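Local coordinates for metallo-beta-lactamase domain-containing protein (Enterococcus faecalis, PDB 2AZ4) that is of unknown function but probably acts as a zinc-dependent hydrolase of the metallo-beta-lactamase fold, perhaps as an exonuclease on RNA, at residues H85-L90 with I153-I158; P109-K114 with E143-N148; V160-V165 with S173-R178; P397-P402 with E417-E422. One frame throughout, in Å; residues are numbered along the deposited sequence.

Contact 1. Residues H85-L90 with I153-I158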
loop_
_atom_site.group_PDB
_atom_site.type_symbol
_atom_site.label_atom_id
_atom_site.label_comp_id
_atom_site.label_asym_id
_atom_site.label_seq_id
_atom_site.Cartn_x
_atom_site.Cartn_y
_atom_site.Cartn_z
ATOM N N HIS A 85 3.819 27.503 5.743
ATOM C CA HIS A 85 2.775 26.510 5.414
ATOM C C HIS A 85 3.437 25.196 5.046
ATOM O O HIS A 85 4.267 25.154 4.145
ATOM C CB HIS A 85 1.906 26.972 4.231
ATOM C CG HIS A 85 1.379 28.369 4.369
ATOM N ND1 HIS A 85 0.268 28.677 5.125
ATOM C CD2 HIS A 85 1.804 29.542 3.835
ATOM C CE1 HIS A 85 0.044 29.980 5.070
ATOM N NE2 HIS A 85 0.958 30.525 4.290
ATOM N N THR A 86 3.068 24.126 5.759
ATOM C CA THR A 86 3.661 22.819 5.557
ATOM C C THR A 86 2.532 21.812 5.589
ATOM O O THR A 86 1.586 21.970 6.369
ATOM C CB THR A 86 4.668 22.473 6.684
ATOM O OG1 THR A 86 5.659 23.516 6.807
ATOM C CG2 THR A 86 5.351 21.127 6.396
ATOM N N ALA A 87 2.625 20.775 4.755
ATOM C CA ALA A 87 1.662 19.675 4.830
ATOM C C ALA A 87 2.243 18.414 4.241
ATOM O O ALA A 87 3.159 18.463 3.400
ATOM C CB ALA A 87 0.354 20.039 4.084
ATOM N N VAL A 88 1.677 17.276 4.641
ATOM C CA VAL A 88 2.174 16.003 4.169
ATOM C C VAL A 88 0.985 15.245 3.588
ATOM O O VAL A 88 -0.110 15.277 4.138
ATOM C CB VAL A 88 2.905 15.151 5.283
ATOM C CG1 VAL A 88 3.315 13.766 4.766
ATOM C CG2 VAL A 88 4.131 15.844 5.830
ATOM N N PHE A 89 1.227 14.555 2.482
ATOM C CA PHE A 89 0.200 13.762 1.821
ATOM C C PHE A 89 0.633 12.322 1.774
ATOM O O PHE A 89 1.841 12.011 1.655
ATOM C CB PHE A 89 -0.063 14.303 0.406
ATOM C CG PHE A 89 -0.626 15.675 0.393
ATOM C CD1 PHE A 89 -1.998 15.874 0.244
ATOM C CD2 PHE A 89 0.201 16.787 0.544
ATOM C CE1 PHE A 89 -2.537 17.174 0.246
ATOM C CE2 PHE A 89 -0.323 18.094 0.562
ATOM C CZ PHE A 89 -1.698 18.286 0.425
ATOM N N LEU A 90 -0.352 11.428 1.829
ATOM C CA LEU A 90 -0.091 10.005 1.845
ATOM C C LEU A 90 -0.896 9.323 0.732
ATOM O O LEU A 90 -2.127 9.311 0.768
ATOM C CB LEU A 90 -0.460 9.472 3.239
ATOM C CG LEU A 90 -0.377 8.033 3.665
ATOM C CD1 LEU A 90 0.985 7.384 3.346
ATOM C CD2 LEU A 90 -0.746 7.921 5.166
ATOM N N ILE A 153 -6.482 20.629 -1.937
ATOM C CA ILE A 153 -5.961 21.284 -0.738
ATOM C C ILE A 153 -5.007 22.374 -1.175
ATOM O O ILE A 153 -4.183 22.157 -2.072
ATOM C CB ILE A 153 -5.220 20.277 0.195
ATOM C CG1 ILE A 153 -6.153 19.125 0.646
ATOM C CG2 ILE A 153 -4.580 20.973 1.405
ATOM C CD1 ILE A 153 -7.483 19.558 1.337
ATOM N N LYS A 154 -5.103 23.527 -0.508
ATOM C CA LYS A 154 -4.234 24.670 -0.714
ATOM C C LYS A 154 -3.265 24.868 0.445
ATOM O O LYS A 154 -3.674 25.004 1.601
ATOM C CB LYS A 154 -5.071 25.927 -0.910
ATOM C CG LYS A 154 -5.705 25.954 -2.287
ATOM C CD LYS A 154 -6.956 26.799 -2.331
ATOM C CE LYS A 154 -7.444 26.995 -3.774
ATOM N NZ LYS A 154 -7.922 25.724 -4.449
ATOM N N VAL A 155 -1.977 24.827 0.128
ATOM C CA VAL A 155 -0.913 24.953 1.123
ATOM C C VAL A 155 -0.128 26.139 0.600
ATOM O O VAL A 155 0.646 26.000 -0.357
ATOM C CB VAL A 155 -0.032 23.674 1.168
ATOM C CG1 VAL A 155 1.181 23.845 2.098
ATOM C CG2 VAL A 155 -0.870 22.457 1.573
ATOM N N GLY A 156 -0.368 27.310 1.194
ATOM C CA GLY A 156 0.085 28.570 0.602
ATOM C C GLY A 156 -0.407 28.644 -0.834
ATOM O O GLY A 156 -1.583 28.417 -1.109
ATOM N N GLU A 157 0.511 28.916 -1.755
ATOM C CA GLU A 157 0.170 28.985 -3.165
ATOM C C GLU A 157 0.357 27.661 -3.906
ATOM O O GLU A 157 0.291 27.623 -5.133
ATOM C CB GLU A 157 0.961 30.101 -3.833
ATOM C CG GLU A 157 0.482 31.474 -3.414
ATOM C CD GLU A 157 1.120 32.574 -4.255
ATOM O OE1 GLU A 157 0.832 32.646 -5.480
ATOM O OE2 GLU A 157 1.909 33.361 -3.684
ATOM N N ILE A 158 0.598 26.580 -3.168
ATOM C CA ILE A 158 0.582 25.245 -3.745
ATOM C C ILE A 158 -0.814 24.639 -3.661
ATOM O O ILE A 158 -1.437 24.619 -2.603
ATOM C CB ILE A 158 1.572 24.266 -3.050
ATOM C CG1 ILE A 158 2.927 24.915 -2.809
ATOM C CG2 ILE A 158 1.713 22.982 -3.873
ATOM C CD1 ILE A 158 3.880 24.026 -2.020
#

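Contact 2. Residues P109-K114 with E143-N148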
loop_
_atom_site.group_PDB
_atom_site.type_symbol
_atom_site.label_atom_id
_atom_site.label_comp_id
_atom_site.label_asym_id
_atom_site.label_seq_id
_atom_site.Cartn_x
_atom_site.Cartn_y
_atom_site.Cartn_z
ATOM N N PRO A 109 -0.345 19.173 9.313
ATOM C CA PRO A 109 -1.437 18.321 8.836
ATOM C C PRO A 109 -0.988 17.227 7.894
ATOM O O PRO A 109 -0.058 17.419 7.106
ATOM C CB PRO A 109 -2.354 19.290 8.096
ATOM C CG PRO A 109 -1.450 20.470 7.707
ATOM C CD PRO A 109 -0.480 20.566 8.848
ATOM N N LEU A 110 -1.710 16.111 7.941
ATOM C CA LEU A 110 -1.417 14.917 7.162
ATOM C C LEU A 110 -2.712 14.561 6.432
ATOM O O LEU A 110 -3.765 14.343 7.068
ATOM C CB LEU A 110 -0.964 13.767 8.069
ATOM C CG LEU A 110 -0.750 12.363 7.449
ATOM C CD1 LEU A 110 0.327 12.416 6.384
ATOM C CD2 LEU A 110 -0.370 11.316 8.517
ATOM N N TYR A 111 -2.625 14.533 5.097
ATOM C CA TYR A 111 -3.791 14.424 4.220
ATOM C C TYR A 111 -3.754 13.101 3.497
ATOM O O TYR A 111 -2.706 12.648 3.041
ATOM C CB TYR A 111 -3.852 15.559 3.173
ATOM C CG TYR A 111 -4.054 16.946 3.739
ATOM C CD1 TYR A 111 -5.335 17.401 4.097
ATOM C CD2 TYR A 111 -2.976 17.791 3.938
ATOM C CE1 TYR A 111 -5.526 18.648 4.616
ATOM C CE2 TYR A 111 -3.142 19.048 4.457
ATOM C CZ TYR A 111 -4.417 19.474 4.790
ATOM O OH TYR A 111 -4.581 20.708 5.305
ATOM N N THR A 112 -4.911 12.485 3.364
ATOM C CA THR A 112 -4.985 11.241 2.648
ATOM C C THR A 112 -6.447 11.024 2.274
ATOM O O THR A 112 -7.297 11.728 2.782
ATOM C CB THR A 112 -4.381 10.062 3.475
ATOM O OG1 THR A 112 -4.130 8.966 2.594
ATOM C CG2 THR A 112 -5.298 9.615 4.622
ATOM N N LEU A 113 -6.752 10.097 1.371
ATOM C CA LEU A 113 -8.165 9.825 1.169
ATOM C C LEU A 113 -8.709 9.156 2.433
ATOM O O LEU A 113 -7.997 8.395 3.098
ATOM C CB LEU A 113 -8.434 8.978 -0.071
ATOM C CG LEU A 113 -8.192 9.672 -1.432
ATOM C CD1 LEU A 113 -8.460 8.706 -2.539
ATOM C CD2 LEU A 113 -9.034 10.965 -1.639
ATOM N N LYS A 114 -9.960 9.453 2.770
ATOM C CA LYS A 114 -10.581 8.924 3.988
ATOM C C LYS A 114 -10.498 7.396 4.147
ATOM O O LYS A 114 -10.326 6.915 5.267
ATOM C CB LYS A 114 -12.026 9.450 4.160
ATOM C CG LYS A 114 -13.031 8.920 3.169
ATOM C CD LYS A 114 -14.366 9.686 3.258
ATOM C CE LYS A 114 -15.364 9.234 2.178
ATOM N NZ LYS A 114 -14.924 9.661 0.793
ATOM N N GLU A 143 -3.238 11.802 13.866
ATOM C CA GLU A 143 -4.375 12.355 13.118
ATOM C C GLU A 143 -4.111 12.360 11.603
ATOM O O GLU A 143 -2.989 12.669 11.168
ATOM C CB GLU A 143 -4.678 13.796 13.577
ATOM C CG GLU A 143 -5.074 13.931 15.043
ATOM C CD GLU A 143 -5.287 15.379 15.498
ATOM O OE1 GLU A 143 -5.127 16.314 14.686
ATOM O OE2 GLU A 143 -5.626 15.566 16.688
ATOM N N MET A 144 -5.144 12.020 10.826
ATOM C CA MET A 144 -5.141 12.173 9.367
ATOM C C MET A 144 -6.418 12.912 8.997
ATOM O O MET A 144 -7.489 12.609 9.525
ATOM C CB MET A 144 -5.127 10.794 8.661
ATOM C CG MET A 144 -3.754 10.088 8.718
ATOM S SD MET A 144 -3.742 8.463 7.997
ATOM C CE MET A 144 -3.917 7.478 9.461
ATOM N N ILE A 145 -6.305 13.883 8.096
ATOM C CA ILE A 145 -7.486 14.529 7.506
ATOM C C ILE A 145 -7.925 13.681 6.324
ATOM O O ILE A 145 -7.286 13.697 5.261
ATOM C CB ILE A 145 -7.196 15.967 7.094
ATOM C CG1 ILE A 145 -6.830 16.793 8.337
ATOM C CG2 ILE A 145 -8.425 16.612 6.423
ATOM C CD1 ILE A 145 -6.182 18.142 8.005
ATOM N N GLY A 146 -8.987 12.896 6.540
ATOM C CA GLY A 146 -9.555 12.050 5.498
ATOM C C GLY A 146 -10.290 12.938 4.503
ATOM O O GLY A 146 -11.150 13.755 4.896
ATOM N N LEU A 147 -9.916 12.802 3.228
ATOM C CA LEU A 147 -10.470 13.596 2.129
ATOM C C LEU A 147 -11.294 12.725 1.173
ATOM O O LEU A 147 -11.231 11.500 1.226
ATOM C CB LEU A 147 -9.328 14.258 1.327
ATOM C CG LEU A 147 -8.406 15.203 2.098
ATOM C CD1 LEU A 147 -7.276 15.669 1.154
ATOM C CD2 LEU A 147 -9.212 16.410 2.694
ATOM N N ASN A 148 -12.076 13.389 0.331
ATOM C CA ASN A 148 -12.895 12.768 -0.677
ATOM C C ASN A 148 -12.147 12.745 -2.003
ATOM O O ASN A 148 -11.196 13.488 -2.215
ATOM C CB ASN A 148 -14.226 13.549 -0.829
ATOM C CG ASN A 148 -15.011 13.620 0.468
ATOM O OD1 ASN A 148 -15.396 14.704 0.929
ATOM N ND2 ASN A 148 -15.257 12.469 1.060
HETATM O O HOH W 1 -3.530 15.943 10.492
HETATM O O HOH W 2 -12.457 9.415 -0.312
#

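Contact 3. Residues V160-V165 with S173-R178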
loop_
_atom_site.group_PDB
_atom_site.type_symbol
_atom_site.label_atom_id
_atom_site.label_comp_id
_atom_site.label_asym_id
_atom_site.label_seq_id
_atom_site.Cartn_x
_atom_site.Cartn_y
_atom_site.Cartn_z
ATOM N N VAL A 160 -3.005 21.116 -4.353
ATOM C CA VAL A 160 -2.790 19.674 -4.480
ATOM C C VAL A 160 -4.142 19.013 -4.645
ATOM O O VAL A 160 -5.015 19.147 -3.782
ATOM C CB VAL A 160 -2.057 19.064 -3.251
ATOM C CG1 VAL A 160 -1.785 17.557 -3.452
ATOM C CG2 VAL A 160 -0.765 19.815 -2.934
ATOM N N GLU A 161 -4.316 18.324 -5.759
ATOM C CA GLU A 161 -5.508 17.529 -5.986
ATOM C C GLU A 161 -5.208 16.062 -5.715
ATOM O O GLU A 161 -4.240 15.503 -6.258
ATOM C CB GLU A 161 -6.034 17.687 -7.413
ATOM C CG GLU A 161 -7.456 17.076 -7.600
ATOM C CD GLU A 161 -8.054 17.356 -8.972
ATOM O OE1 GLU A 161 -7.577 18.296 -9.636
ATOM O OE2 GLU A 161 -9.010 16.641 -9.382
ATOM N N ILE A 162 -6.044 15.435 -4.884
ATOM C CA ILE A 162 -5.847 14.030 -4.528
ATOM C C ILE A 162 -6.797 13.153 -5.340
ATOM O O ILE A 162 -8.015 13.202 -5.196
ATOM C CB ILE A 162 -5.940 13.800 -2.996
ATOM C CG1 ILE A 162 -5.605 12.356 -2.635
ATOM C CG2 ILE A 162 -7.296 14.242 -2.451
ATOM C CD1 ILE A 162 -5.117 12.189 -1.183
ATOM N N VAL A 163 -6.227 12.337 -6.198
ATOM C CA VAL A 163 -7.017 11.705 -7.241
ATOM C C VAL A 163 -6.926 10.212 -7.030
ATOM O O VAL A 163 -5.822 9.715 -6.938
ATOM C CB VAL A 163 -6.412 12.060 -8.641
ATOM C CG1 VAL A 163 -7.159 11.337 -9.764
ATOM C CG2 VAL A 163 -6.442 13.605 -8.881
ATOM N N PRO A 164 -8.068 9.495 -7.008
ATOM C CA PRO A 164 -8.079 8.041 -6.807
ATOM C C PRO A 164 -7.446 7.315 -7.979
ATOM O O PRO A 164 -7.626 7.701 -9.158
ATOM C CB PRO A 164 -9.568 7.703 -6.708
ATOM C CG PRO A 164 -10.244 8.803 -7.523
ATOM C CD PRO A 164 -9.439 10.024 -7.174
ATOM N N VAL A 165 -6.714 6.270 -7.644
ATOM C CA VAL A 165 -6.005 5.493 -8.611
ATOM C C VAL A 165 -6.196 4.014 -8.259
ATOM O O VAL A 165 -6.377 3.690 -7.092
ATOM C CB VAL A 165 -4.556 5.996 -8.585
ATOM C CG1 VAL A 165 -3.575 5.008 -7.997
ATOM C CG2 VAL A 165 -4.190 6.705 -9.878
ATOM N N SER A 173 -4.260 6.779 -4.028
ATOM C CA SER A 173 -4.381 8.021 -4.785
ATOM C C SER A 173 -3.058 8.455 -5.423
ATOM O O SER A 173 -1.983 7.906 -5.100
ATOM C CB SER A 173 -4.886 9.135 -3.881
ATOM O OG SER A 173 -3.928 9.415 -2.870
ATOM N N ALA A 174 -3.178 9.407 -6.350
ATOM C CA ALA A 174 -2.075 10.123 -6.976
ATOM C C ALA A 174 -2.274 11.608 -6.662
ATOM O O ALA A 174 -3.365 12.031 -6.225
ATOM C CB ALA A 174 -2.095 9.892 -8.484
ATOM N N LEU A 175 -1.228 12.406 -6.843
ATOM C CA LEU A 175 -1.326 13.824 -6.503
ATOM C C LEU A 175 -1.086 14.632 -7.760
ATOM O O LEU A 175 -0.144 14.338 -8.517
ATOM C CB LEU A 175 -0.304 14.201 -5.419
ATOM C CG LEU A 175 -0.258 13.353 -4.133
ATOM C CD1 LEU A 175 0.841 13.886 -3.241
ATOM C CD2 LEU A 175 -1.624 13.381 -3.371
ATOM N N LEU A 176 -1.950 15.620 -8.005
ATOM C CA LEU A 176 -1.712 16.588 -9.060
ATOM C C LEU A 176 -1.379 17.880 -8.346
ATOM O O LEU A 176 -2.199 18.406 -7.589
ATOM C CB LEU A 176 -2.937 16.797 -9.949
ATOM C CG LEU A 176 -3.557 15.630 -10.710
ATOM C CD1 LEU A 176 -4.667 16.204 -11.544
ATOM C CD2 LEU A 176 -2.568 14.960 -11.584
ATOM N N ILE A 177 -0.179 18.382 -8.592
ATOM C CA ILE A 177 0.368 19.497 -7.816
ATOM C C ILE A 177 0.572 20.754 -8.667
ATOM O O ILE A 177 1.271 20.713 -9.666
ATOM C CB ILE A 177 1.696 19.055 -7.143
ATOM C CG1 ILE A 177 1.435 17.878 -6.196
ATOM C CG2 ILE A 177 2.374 20.229 -6.368
ATOM C CD1 ILE A 177 2.615 16.878 -6.108
ATOM N N ARG A 178 -0.035 21.867 -8.270
ATOM C CA ARG A 178 0.158 23.095 -9.018
ATOM C C ARG A 178 0.705 24.227 -8.163
ATOM O O ARG A 178 0.250 24.435 -7.034
ATOM C CB ARG A 178 -1.141 23.517 -9.720
ATOM C CG ARG A 178 -1.493 22.579 -10.862
ATOM C CD ARG A 178 -2.780 23.011 -11.501
ATOM N NE ARG A 178 -3.648 21.881 -11.811
ATOM C CZ ARG A 178 -3.752 21.303 -13.004
ATOM N NH1 ARG A 178 -3.024 21.729 -14.030
ATOM N NH2 ARG A 178 -4.588 20.286 -13.160
HETATM O O HOH W 3 -4.794 19.784 -10.382
#

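Contact 4. Residues P397-P402 with E417-E422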
loop_
_atom_site.group_PDB
_atom_site.type_symbol
_atom_site.label_atom_id
_atom_site.label_comp_id
_atom_site.label_asym_id
_atom_site.label_seq_id
_atom_site.Cartn_x
_atom_site.Cartn_y
_atom_site.Cartn_z
ATOM N N PRO A 397 3.960 12.979 -20.732
ATOM C CA PRO A 397 4.632 13.887 -19.817
ATOM C C PRO A 397 5.772 14.629 -20.538
ATOM O O PRO A 397 6.465 14.040 -21.367
ATOM C CB PRO A 397 5.197 12.942 -18.749
ATOM C CG PRO A 397 5.458 11.675 -19.481
ATOM C CD PRO A 397 4.307 11.571 -20.452
ATOM N N GLN A 398 5.932 15.915 -20.225
ATOM C CA GLN A 398 7.005 16.706 -20.798
ATOM C C GLN A 398 8.336 16.190 -20.272
ATOM O O GLN A 398 9.309 16.044 -21.027
ATOM C CB GLN A 398 6.805 18.178 -20.468
ATOM C CG GLN A 398 5.548 18.789 -21.085
ATOM C CD GLN A 398 5.302 20.200 -20.612
ATOM O OE1 GLN A 398 6.186 21.043 -20.677
ATOM N NE2 GLN A 398 4.099 20.462 -20.114
ATOM N N VAL A 399 8.367 15.909 -18.970
ATOM C CA VAL A 399 9.522 15.317 -18.317
ATOM C C VAL A 399 9.041 14.168 -17.432
ATOM O O VAL A 399 8.094 14.324 -16.656
ATOM C CB VAL A 399 10.291 16.329 -17.432
ATOM C CG1 VAL A 399 11.540 15.670 -16.867
ATOM C CG2 VAL A 399 10.670 17.620 -18.214
ATOM N N LEU A 400 9.704 13.024 -17.561
ATOM C CA LEU A 400 9.401 11.823 -16.781
ATOM C C LEU A 400 10.495 11.597 -15.748
ATOM O O LEU A 400 11.692 11.645 -16.085
ATOM C CB LEU A 400 9.308 10.619 -17.732
ATOM C CG LEU A 400 8.609 9.265 -17.478
ATOM C CD1 LEU A 400 9.586 8.119 -17.561
ATOM C CD2 LEU A 400 7.685 9.165 -16.240
ATOM N N VAL A 401 10.094 11.348 -14.492
ATOM C CA VAL A 401 11.040 10.988 -13.446
ATOM C C VAL A 401 10.711 9.600 -12.872
ATOM O O VAL A 401 9.794 9.498 -12.054
ATOM C CB VAL A 401 11.007 12.022 -12.264
ATOM C CG1 VAL A 401 12.112 11.722 -11.236
ATOM C CG2 VAL A 401 11.112 13.421 -12.763
ATOM N N PRO A 402 11.425 8.528 -13.299
ATOM C CA PRO A 402 11.185 7.259 -12.621
ATOM C C PRO A 402 11.580 7.305 -11.143
ATOM O O PRO A 402 12.625 7.882 -10.780
ATOM C CB PRO A 402 12.078 6.275 -13.383
ATOM C CG PRO A 402 12.300 6.943 -14.741
ATOM C CD PRO A 402 12.399 8.373 -14.396
ATOM N N GLU A 417 11.382 14.528 -22.241
ATOM C CA GLU A 417 12.660 14.256 -21.603
ATOM C C GLU A 417 12.499 13.337 -20.392
ATOM O O GLU A 417 11.377 12.977 -20.015
ATOM C CB GLU A 417 13.365 15.568 -21.222
ATOM C CG GLU A 417 14.301 16.130 -22.313
ATOM C CD GLU A 417 15.664 15.406 -22.402
ATOM O OE1 GLU A 417 15.934 14.474 -21.586
ATOM O OE2 GLU A 417 16.474 15.784 -23.294
ATOM N N ARG A 418 13.631 12.939 -19.818
ATOM C CA ARG A 418 13.656 12.078 -18.652
ATOM C C ARG A 418 14.759 12.502 -17.699
ATOM O O ARG A 418 15.844 12.907 -18.137
ATOM C CB ARG A 418 13.863 10.625 -19.065
ATOM C CG ARG A 418 13.800 9.644 -17.909
ATOM C CD ARG A 418 13.935 8.231 -18.406
ATOM N NE ARG A 418 15.286 7.940 -18.869
ATOM C CZ ARG A 418 15.678 6.760 -19.353
ATOM N NH1 ARG A 418 14.821 5.750 -19.443
ATOM N NH2 ARG A 418 16.934 6.584 -19.745
ATOM N N ILE A 419 14.468 12.408 -16.399
ATOM C CA ILE A 419 15.445 12.638 -15.339
ATOM C C ILE A 419 15.485 11.413 -14.445
ATOM O O ILE A 419 14.444 10.979 -13.940
ATOM C CB ILE A 419 15.068 13.856 -14.458
ATOM C CG1 ILE A 419 15.217 15.154 -15.252
ATOM C CG2 ILE A 419 15.933 13.888 -13.185
ATOM C CD1 ILE A 419 14.657 16.376 -14.558
ATOM N N LEU A 420 16.677 10.857 -14.261
ATOM C CA LEU A 420 16.890 9.766 -13.338
ATOM C C LEU A 420 17.487 10.379 -12.080
ATOM O O LEU A 420 18.660 10.775 -12.079
ATOM C CB LEU A 420 17.829 8.715 -13.923
ATOM C CG LEU A 420 17.453 8.096 -15.275
ATOM C CD1 LEU A 420 18.507 7.109 -15.701
ATOM C CD2 LEU A 420 16.083 7.436 -15.252
ATOM N N PRO A 421 16.677 10.469 -11.004
ATOM C CA PRO A 421 17.093 11.232 -9.827
ATOM C C PRO A 421 18.067 10.465 -8.948
ATOM O O PRO A 421 18.099 9.229 -8.956
ATOM C CB PRO A 421 15.776 11.479 -9.085
ATOM C CG PRO A 421 14.920 10.307 -9.434
ATOM C CD PRO A 421 15.346 9.852 -10.828
ATOM N N GLU A 422 18.876 11.207 -8.205
ATOM C CA GLU A 422 19.651 10.592 -7.149
ATOM C C GLU A 422 19.225 11.172 -5.802
ATOM O O GLU A 422 18.566 12.206 -5.739
ATOM C CB GLU A 422 21.159 10.734 -7.387
ATOM C CG GLU A 422 21.706 12.131 -7.247
ATOM C CD GLU A 422 23.176 12.223 -7.671
ATOM O OE1 GLU A 422 23.904 13.064 -7.087
ATOM O OE2 GLU A 422 23.598 11.452 -8.573
#

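Contact 1. Residues H85-L90 with I153-I158
The imidazole of H85 lies across the backbone of G156, whose CA sits over one ring face, 4.1 Å from the ring centroid and 25° off its normal. This is a CH-pi contact displaced toward the rim of the ring. Glycine suits the place: G156 takes up a positive phi at the second position of the type II' turn V155-I158, and a bare CA is slim enough to lie under an aromatic ring. The turn is closed by the bond from I158 N to V155 O, at 2.9 Å. Histidine, partly polar, is at home at this exposed margin.

Further in, V155 serves two partners with its two methyls. A chi1 of 174° splits them between neighbours: CG1 meets H85 CB at 3.9 Å, while CG2 rests against A87 CB at 3.7 Å; the small alanine lets the valine come down close to the strand. F89 closes the inner end. Its ring presents an edge, CZ lying 4.1 Å from I153 CB, and V155 CG2 stands near the same ring plane, 4.4 Å from CZ. No hydrogen bond crosses the contact, so apolar fit does the work.

The strand axes pass 7.7 Å apart at 138°, and the two strands belong to different sheets, packed against each other. Strand 85-89 lies between strands 30-34 and 110-113 in one sheet, and strand 152-155 forms an outer strand of the other. I32 touches both F89 and V155, Y111 of strand 110-113 touches both F89 and I153, and L175 of strand 173-179 packs on F89.

Contact 2. Residues P109-K114 with E143-N148
Backbone hydrogen bonds join P109-K114 and E143-N148 as parallel strands. I145 N reaches L110 O at 2.8 Å, and I145 O takes a longer bond from T112 N, 3.3 Å. L147 N then bonds to T112 O, and K114 N to L147 O, both at 2.9 Å. That last carbonyl also accepts from a water held by K114 NZ, which ties the lysine amine back to the strand. G146 belongs here because its CA lies only 3.6 Å from K114 CA, where the chain turns into a helix.

Apolar contacts occupy both faces. On one, I145 runs alongside the Y111 ring, pointing the same way, with CD1 of I145 3.5 Å from CE1 of Y111, while L147 crosses the same ring obliquely. On the other, L110 and M144 lie side by side, L110 CD2 to M144 CG 3.6 Å, and the flexible thioether carries SD to T112 CG2. T112 has its OG1 anti to the backbone N (chi1 -163°), and this hydroxyl bonds to L90 O of segment 85-90, so its methyl is the branch left to meet the methionine.

Parallel strands 110-113 and 145-147 with helix 114-123 between them make a beta-alpha-beta crossover. L113 is the helix N-cap residue, and strand 145-147 is the outermost strand of its sheet in the metallo-beta-lactamase fold.

Contact 3. Residues V160-V165 with S173-R178
This is a regular antiparallel pairing, the two arms of the beta hairpin 158-164 and 173-179 in one of the two facing sheets of the metallo-beta-lactamase fold. Four nearly straight hydrogen bonds hold it. E161 and L176 bond in both directions, E161 N to L176 O at 2.8 Å and L176 N to E161 O at 2.9 Å; V163 and A174 do the same, with A174 N to V163 O at 2.7 Å.

Side chains alternate between faces. V160, I162, L175 and I177 share the one turned toward strand 30-34 of the opposite sheet. There V160 CG1 touches I177 CG1 at 4.2 Å; the beta-branched V160, I162 and I177 suit an extended backbone, and L175 fills the buried face. I162 brings its CG1 to 3.4 Å from S173 OG. On the other face the V163 and L176 side chains pass at an angle, CG2 of V163 4.0 Å from CG of L176. V165 meets A174, and helix 197-207 packs on V165, A174 and L176.

Polar ends in this mostly buried contact are provided for. S173 OG bonds to S91 O, E161 OE2 makes a salt bridge to K206, and a water links E161 OE1 to R178 NE. The carboxylate is thus likely to stay ionised between positive partners, while the hairpin core remains apolar.

Contact 4. Residues P397-P402 with E417-E422
No aromatic ring takes part here; the puckered rings of P402 and P421 touch through their CG-CD edges. P402 turns this edge to segment 417-422: its CD comes 3.3 Å from I419 O, and its CG touches L420 CD2 at 3.8 Å. P421 likewise uses CG and CD, its CG lying 3.6 Å from V401 CG1 and its CD resting near P402 O. The planar E417 carboxylate bends back to its own strand, where OE1 offers its anti lone pair to R418 N in a long bond of 3.3 Å.

Three backbone bonds pair the parallel strands: E417 N to Q398 O at 2.8 Å, L400 N to E417 O at 3.0 Å and I419 N to L400 O at 2.9 Å. Beyond I419 the pairing gives way to proline packing, fittingly, as proline has no N-H to give. V399 CG1 meets I419 CD1 at 3.9 Å on the side of E417. R418 lays its aliphatic stem over L400 O, and a bend at chi3 (71°) precedes the guanidinium, whose NH1 bonds to the carbonyls of E409 and L411.

Strand 417-418 thus borders the sheet beside 399-403. The chemistry implies a short polar seam continued by apolar contacts, with the arginine charge directed to loop carbonyls.

Contacts 1, 2 and 3 form one continuous body, their centres 12 to 13 Å apart. Contact 2 is nested in the chain loop closed by contact 1, and V88 O to Y111 N, 2.8 Å, probably a hydrogen bond, joins their strands in one sheet. Contact 3 adjoins contact 1 in the second sheet, where I153 O lies 2.8 Å from V160 N; I162 also packs on L113 of contact 2. Contact 4 stands apart at that sheet's far border, nearest atoms about 9 Å from contact 3. Two zinc ions are bound: the side chains of T112, V165 and P402 lie about 12, 9 and 14 Å from a zinc, and about 6, 5 and 8 Å from those of ligands H92, H167 and H404.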